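Transcriptional regulator, LuxR family (Burkholderia thailandensis, PDB 3MQQ) probably regulates transcription by binding DNA through a LuxR-type domain, this chain being its PAS domain, a likely sensory module. Local coordinates at residues D4-T7 / A8-A12; L18-R22 / V23-C27. All coordinates share one frame; numbering follows the deposited sequence.

Contact 1 is the N-terminal helix 5-11 with its cap, standing about 17 Å from the centre of its chain; contact 2 is the hairpin of strands 15-20 and 23-27 at one edge of the antiparallel PAS sheet, about 9 Å from that centre. Both are partly buried, and both lean on the second subunit. In contact 1 the backbone bonds run along the helix, with an aspartate cap at its start; in contact 2 they run between strands, and a sodium ion and a bound ethanol join in. The F9 ring links the two, with CE1 packed 3.8 Å from L18 CD2 and CE2 3.4 Å from C27 C.

Contact 1: D4-T7 / A8-A12; sequences DYKT and AFHLA
H10 turns back over the helix onto K6, and its backbone N donates a bond of 3.1 Å to K6 O. The same oxygen also takes a weak, bent bond from H10 ND1 (3.3 Å, 131° at the hydrogen). CG of H10 lies anti to the carbonyl carbon (chi1 -73°), which swings the imidazole back toward the preceding turn; there K6 CG meets the ring edge in its plane, 4.0 Å from ND1. Over one face of this imidazole F9 CD2 stands above the ring centre, 3.8 Å from its plane, while NE2 sits at the edge of the phenyl ring.

The helix opens with an N-cap. D4 precedes the first turn and its OD2 has two donors in T7: the backbone N at 2.9 Å, met nearly along the C-O axis, and OG1 at 2.8 Å, which comes from above the carboxylate plane. Two bonds on one oxygen fix the rotation of the carboxylate and tie up an amide of the first turn, which has no carbonyl before it in the helix. From there A8 N bonds to D4 O and F9 N to Y5 O.

Packing is tight where A8 and F9 are buried. A8 lies against I3 and against L18 of the second subunit; the F9 ring meets Y5 of that subunit and also packs on L16 of its own chain. Y5 OH reaches across to D26 of the second subunit. The loose side holds D4 and K6, both exposed; the K6 chain, extended from CG onward, runs outward from the helix and leaves only CG near the imidazole.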
loop_
_atom_site.group_PDB
_atom_site.type_symbol
_atom_site.label_atom_id
_atom_site.label_comp_id
_atom_site.label_asym_id
_atom_site.label_seq_id
_atom_site.Cartn_x
_atom_site.Cartn_y
_atom_site.Cartn_z
ATOM N N ASP B 4 7.281 11.990 9.013
ATOM C CA ASP B 4 7.040 12.866 7.860
ATOM C C ASP B 4 6.792 12.054 6.586
ATOM O O ASP B 4 6.872 10.832 6.616
ATOM C CB ASP B 4 8.100 13.975 7.698
ATOM C CG ASP B 4 9.506 13.471 7.355
ATOM O OD1 ASP B 4 10.450 14.280 7.498
ATOM O OD2 ASP B 4 9.716 12.330 6.919
ATOM N N TYR B 5 6.447 12.725 5.493
ATOM C CA TYR B 5 6.059 11.996 4.280
ATOM C C TYR B 5 7.192 11.178 3.665
ATOM O O TYR B 5 6.944 10.062 3.174
ATOM C CB TYR B 5 5.412 12.928 3.246
ATOM C CG TYR B 5 4.118 13.545 3.736
ATOM C CD1 TYR B 5 2.995 12.753 3.998
ATOM C CD2 TYR B 5 4.022 14.921 3.952
ATOM C CE1 TYR B 5 1.815 13.322 4.456
ATOM C CE2 TYR B 5 2.848 15.491 4.409
ATOM C CZ TYR B 5 1.746 14.691 4.651
ATOM O OH TYR B 5 0.586 15.275 5.104
ATOM N N LYS B 6 8.409 11.727 3.712
ATOM C CA LYS B 6 9.610 11.039 3.211
ATOM C C LYS B 6 9.877 9.785 4.029
ATOM O O LYS B 6 10.048 8.707 3.467
ATOM C CB LYS B 6 10.850 11.967 3.219
ATOM C CG LYS B 6 12.125 11.311 2.639
ATOM C CD LYS B 6 13.358 12.218 2.774
ATOM C CE LYS B 6 14.634 11.493 2.311
ATOM N NZ LYS B 6 15.868 12.338 2.356
ATOM N N THR B 7 9.874 9.921 5.352
ATOM C CA THR B 7 10.014 8.762 6.246
ATOM C C THR B 7 8.916 7.710 6.025
ATOM O O THR B 7 9.217 6.513 5.977
ATOM C CB THR B 7 10.069 9.179 7.737
ATOM O OG1 THR B 7 11.130 10.127 7.927
ATOM C CG2 THR B 7 10.355 7.969 8.621
ATOM N N ALA B 8 7.657 8.138 5.880
ATOM C CA ALA B 8 6.569 7.182 5.640
ATOM C C ALA B 8 6.844 6.372 4.371
ATOM O O ALA B 8 6.738 5.157 4.369
ATOM C CB ALA B 8 5.218 7.881 5.539
ATOM N N PHE B 9 7.226 7.065 3.310
ATOM C CA PHE B 9 7.533 6.403 2.032
ATOM C C PHE B 9 8.600 5.304 2.246
ATOM O O PHE B 9 8.440 4.170 1.806
ATOM C CB PHE B 9 8.035 7.443 1.031
ATOM C CG PHE B 9 8.400 6.875 -0.319
ATOM C CD1 PHE B 9 7.432 6.753 -1.311
ATOM C CD2 PHE B 9 9.706 6.487 -0.597
ATOM C CE1 PHE B 9 7.767 6.243 -2.592
ATOM C CE2 PHE B 9 10.059 5.994 -1.882
ATOM C CZ PHE B 9 9.071 5.872 -2.874
ATOM N N HIS B 10 9.685 5.665 2.914
ATOM C CA HIS B 10 10.768 4.705 3.144
ATOM C C HIS B 10 10.515 3.600 4.165
ATOM O O HIS B 10 11.150 2.533 4.083
ATOM C CB HIS B 10 12.074 5.457 3.394
ATOM C CG HIS B 10 12.631 6.064 2.145
ATOM N ND1 HIS B 10 12.696 7.424 1.934
ATOM C CD2 HIS B 10 13.100 5.487 1.012
ATOM C CE1 HIS B 10 13.221 7.660 0.743
ATOM N NE2 HIS B 10 13.473 6.501 0.165
ATOM N N LEU B 11 9.599 3.846 5.099
ATOM C CA LEU B 11 9.255 2.903 6.181
ATOM C C LEU B 11 8.158 1.926 5.758
ATOM O O LEU B 11 7.981 0.882 6.404
ATOM C CB LEU B 11 8.752 3.672 7.418
ATOM C CG LEU B 11 8.434 2.942 8.734
ATOM C CD1 LEU B 11 9.721 2.354 9.327
ATOM C CD2 LEU B 11 7.753 3.876 9.730
ATOM N N ALA B 12 7.403 2.282 4.711
ATOM C CA ALA B 12 6.176 1.551 4.354
ATOM C C ALA B 12 6.406 0.069 4.187
ATOM O O ALA B 12 7.377 -0.335 3.597
ATOM C CB ALA B 12 5.544 2.129 3.070
#

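Contact 2: L18-R22 / V23-C27; sequences LSRDR and VIEDC. With NA (sodium ion), chain K; EOH (ethanol), chain H.
This is the first beta hairpin of the PAS domain, closed by a type I' turn from R20 to V23 and interrupted by a classic beta bulge at its far end. At the turn, R20 and V23 form a hydrogen-bonded antiparallel pair: R20 N donates to V23 O at 3.0 Å, and V23 N donates to R20 O at 2.9 Å. In the bulge E25 and D26 both face L18, so L18 O accepts two amides, E25 N at 2.8 Å nearly head-on and D26 N at 3.2 Å on a lone pair.

Above the strands, E25 crosses to R20. In the conformer described, one of two, E25 OE1 lies over one face of the R20 guanidinium, whose chain bends at chi3 (70°), with the two planes 66° apart and no N-H aimed at the oxygen; the salt bridge is therefore doubtful. L18 and D26 run side by side, CD1 of L18 4.0 Å from CB of D26.

On the other face S19 OG binds the sodium ion at 2.8 Å, alongside a water and the carbonyls of L103 and A104. R22 leaves the turn to donate from NH1 to F57 O and to the ethanol oxygen (2.8 Å, 167°); this molecule, probably from the crystallisation liquor and doubtful in its exact placement, is also held by Y51 OH.

S19 continues the sheet into G106 of strand 106-112, R22 makes a cation-pi contact with F57 of helix 54-71, I24 and C27 pack on L42 of helix 39-42, and D26 lies against helix 5-11.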
loop_
_atom_site.group_PDB
_atom_site.type_symbol
_atom_site.label_atom_id
_atom_site.label_comp_id
_atom_site.label_asym_id
_atom_site.label_seq_id
_atom_site.Cartn_x
_atom_site.Cartn_y
_atom_site.Cartn_z
ATOM N N LEU B 18 7.619 5.874 -7.115
ATOM C CA LEU B 18 7.237 7.088 -7.852
ATOM C C LEU B 18 7.746 6.895 -9.281
ATOM O O LEU B 18 8.935 6.703 -9.472
ATOM C CB LEU B 18 7.847 8.346 -7.203
ATOM C CG LEU B 18 7.707 8.419 -5.691
ATOM C CD1 LEU B 18 8.345 9.730 -5.141
ATOM C CD2 LEU B 18 6.217 8.335 -5.317
ATOM N N SER B 19 6.829 6.831 -10.251
ATOM C CA SER B 19 7.204 6.466 -11.634
ATOM C C SER B 19 7.061 7.659 -12.572
ATOM O O SER B 19 6.484 8.720 -12.229
ATOM C CB SER B 19 6.328 5.319 -12.133
ATOM O OG SER B 19 5.000 5.809 -12.392
ATOM N N ARG B 20 7.633 7.482 -13.759
ATOM C CA ARG B 20 7.405 8.403 -14.882
ATOM C C ARG B 20 7.700 7.613 -16.144
ATOM O O ARG B 20 8.774 7.019 -16.266
ATOM C CB ARG B 20 8.278 9.657 -14.764
ATOM C CG ARG B 20 8.023 10.671 -15.837
ATOM C CD ARG B 20 8.363 12.078 -15.337
ATOM N NE ARG B 20 9.792 12.355 -15.140
ATOM C CZ ARG B 20 10.813 11.780 -15.784
ATOM N NH1 ARG B 20 12.052 12.161 -15.508
ATOM N NH2 ARG B 20 10.621 10.821 -16.680
ATOM N N ASP B 21 6.725 7.578 -17.052
ATOM C CA ASP B 21 6.823 6.813 -18.307
ATOM C C ASP B 21 7.324 5.367 -18.128
ATOM O O ASP B 21 8.166 4.871 -18.894
ATOM C CB ASP B 21 7.672 7.594 -19.304
ATOM C CG ASP B 21 7.148 8.996 -19.524
ATOM O OD1 ASP B 21 5.916 9.207 -19.416
ATOM O OD2 ASP B 21 7.964 9.886 -19.806
ATOM N N ARG B 22 6.776 4.714 -17.109
ATOM C CA ARG B 22 7.047 3.315 -16.787
ATOM C C ARG B 22 8.490 3.081 -16.338
ATOM O O ARG B 22 8.991 1.959 -16.442
ATOM C CB ARG B 22 6.629 2.332 -17.907
ATOM C CG ARG B 22 5.243 2.605 -18.517
ATOM C CD ARG B 22 4.849 1.486 -19.461
ATOM N NE ARG B 22 4.410 0.306 -18.717
ATOM C CZ ARG B 22 4.102 -0.862 -19.275
ATOM N NH1 ARG B 22 3.707 -1.889 -18.520
ATOM N NH2 ARG B 22 4.194 -1.001 -20.580
ATOM N N VAL B 23 9.146 4.155 -15.884
ATOM C CA VAL B 23 10.457 4.074 -15.273
ATOM C C VAL B 23 10.333 4.387 -13.772
ATOM O O VAL B 23 9.580 5.282 -13.370
ATOM C CB VAL B 23 11.435 5.049 -15.929
ATOM C CG1 VAL B 23 12.820 5.015 -15.213
ATOM C CG2 VAL B 23 11.591 4.670 -17.411
ATOM N N ILE B 24 11.074 3.647 -12.952
ATOM C CA ILE B 24 11.084 3.877 -11.509
ATOM C C ILE B 24 11.971 5.094 -11.205
ATOM O O ILE B 24 13.177 5.028 -11.398
ATOM C CB ILE B 24 11.678 2.682 -10.779
ATOM C CG1 ILE B 24 10.815 1.415 -10.989
ATOM C CG2 ILE B 24 11.911 3.014 -9.301
ATOM C CD1 ILE B 24 11.486 0.143 -10.389
ATOM N N GLU B 25 11.376 6.199 -10.750
ATOM C CA GLU B 25 12.157 7.392 -10.406
ATOM C C GLU B 25 12.591 7.378 -8.940
ATOM O O GLU B 25 13.653 7.918 -8.586
ATOM C CB GLU B 25 11.389 8.670 -10.743
ATOM C CG GLU B 25 10.883 8.711 -12.168
ATOM C CD GLU B 25 11.968 9.073 -13.159
ATOM O OE1 GLU B 25 12.009 10.244 -13.570
ATOM O OE2 GLU B 25 12.781 8.198 -13.517
ATOM N N ASP B 26 11.778 6.745 -8.091
ATOM C CA ASP B 26 12.141 6.571 -6.693
ATOM C C ASP B 26 11.418 5.346 -6.190
ATOM O O ASP B 26 10.383 4.976 -6.735
ATOM C CB ASP B 26 11.791 7.817 -5.867
ATOM C CG ASP B 26 12.491 7.859 -4.518
ATOM O OD1 ASP B 26 13.364 7.008 -4.216
ATOM O OD2 ASP B 26 12.180 8.786 -3.740
ATOM N N CYS B 27 11.990 4.701 -5.178
ATOM C CA CYS B 27 11.341 3.543 -4.595
ATOM C C CYS B 27 11.846 3.371 -3.173
ATOM O O CYS B 27 12.825 4.007 -2.734
ATOM C CB CYS B 27 11.573 2.247 -5.432
ATOM S SG CYS B 27 13.271 1.540 -5.321
HETATM NA NA NA K . 4.784 5.496 -15.113
HETATM C C1 EOH H . 3.688 -0.451 -15.120
HETATM C C2 EOH H . 3.749 0.684 -16.102
HETATM O O EOH H . 3.928 -1.669 -15.758
HETATM O O HOH W 1 3.628 3.057 -15.146
#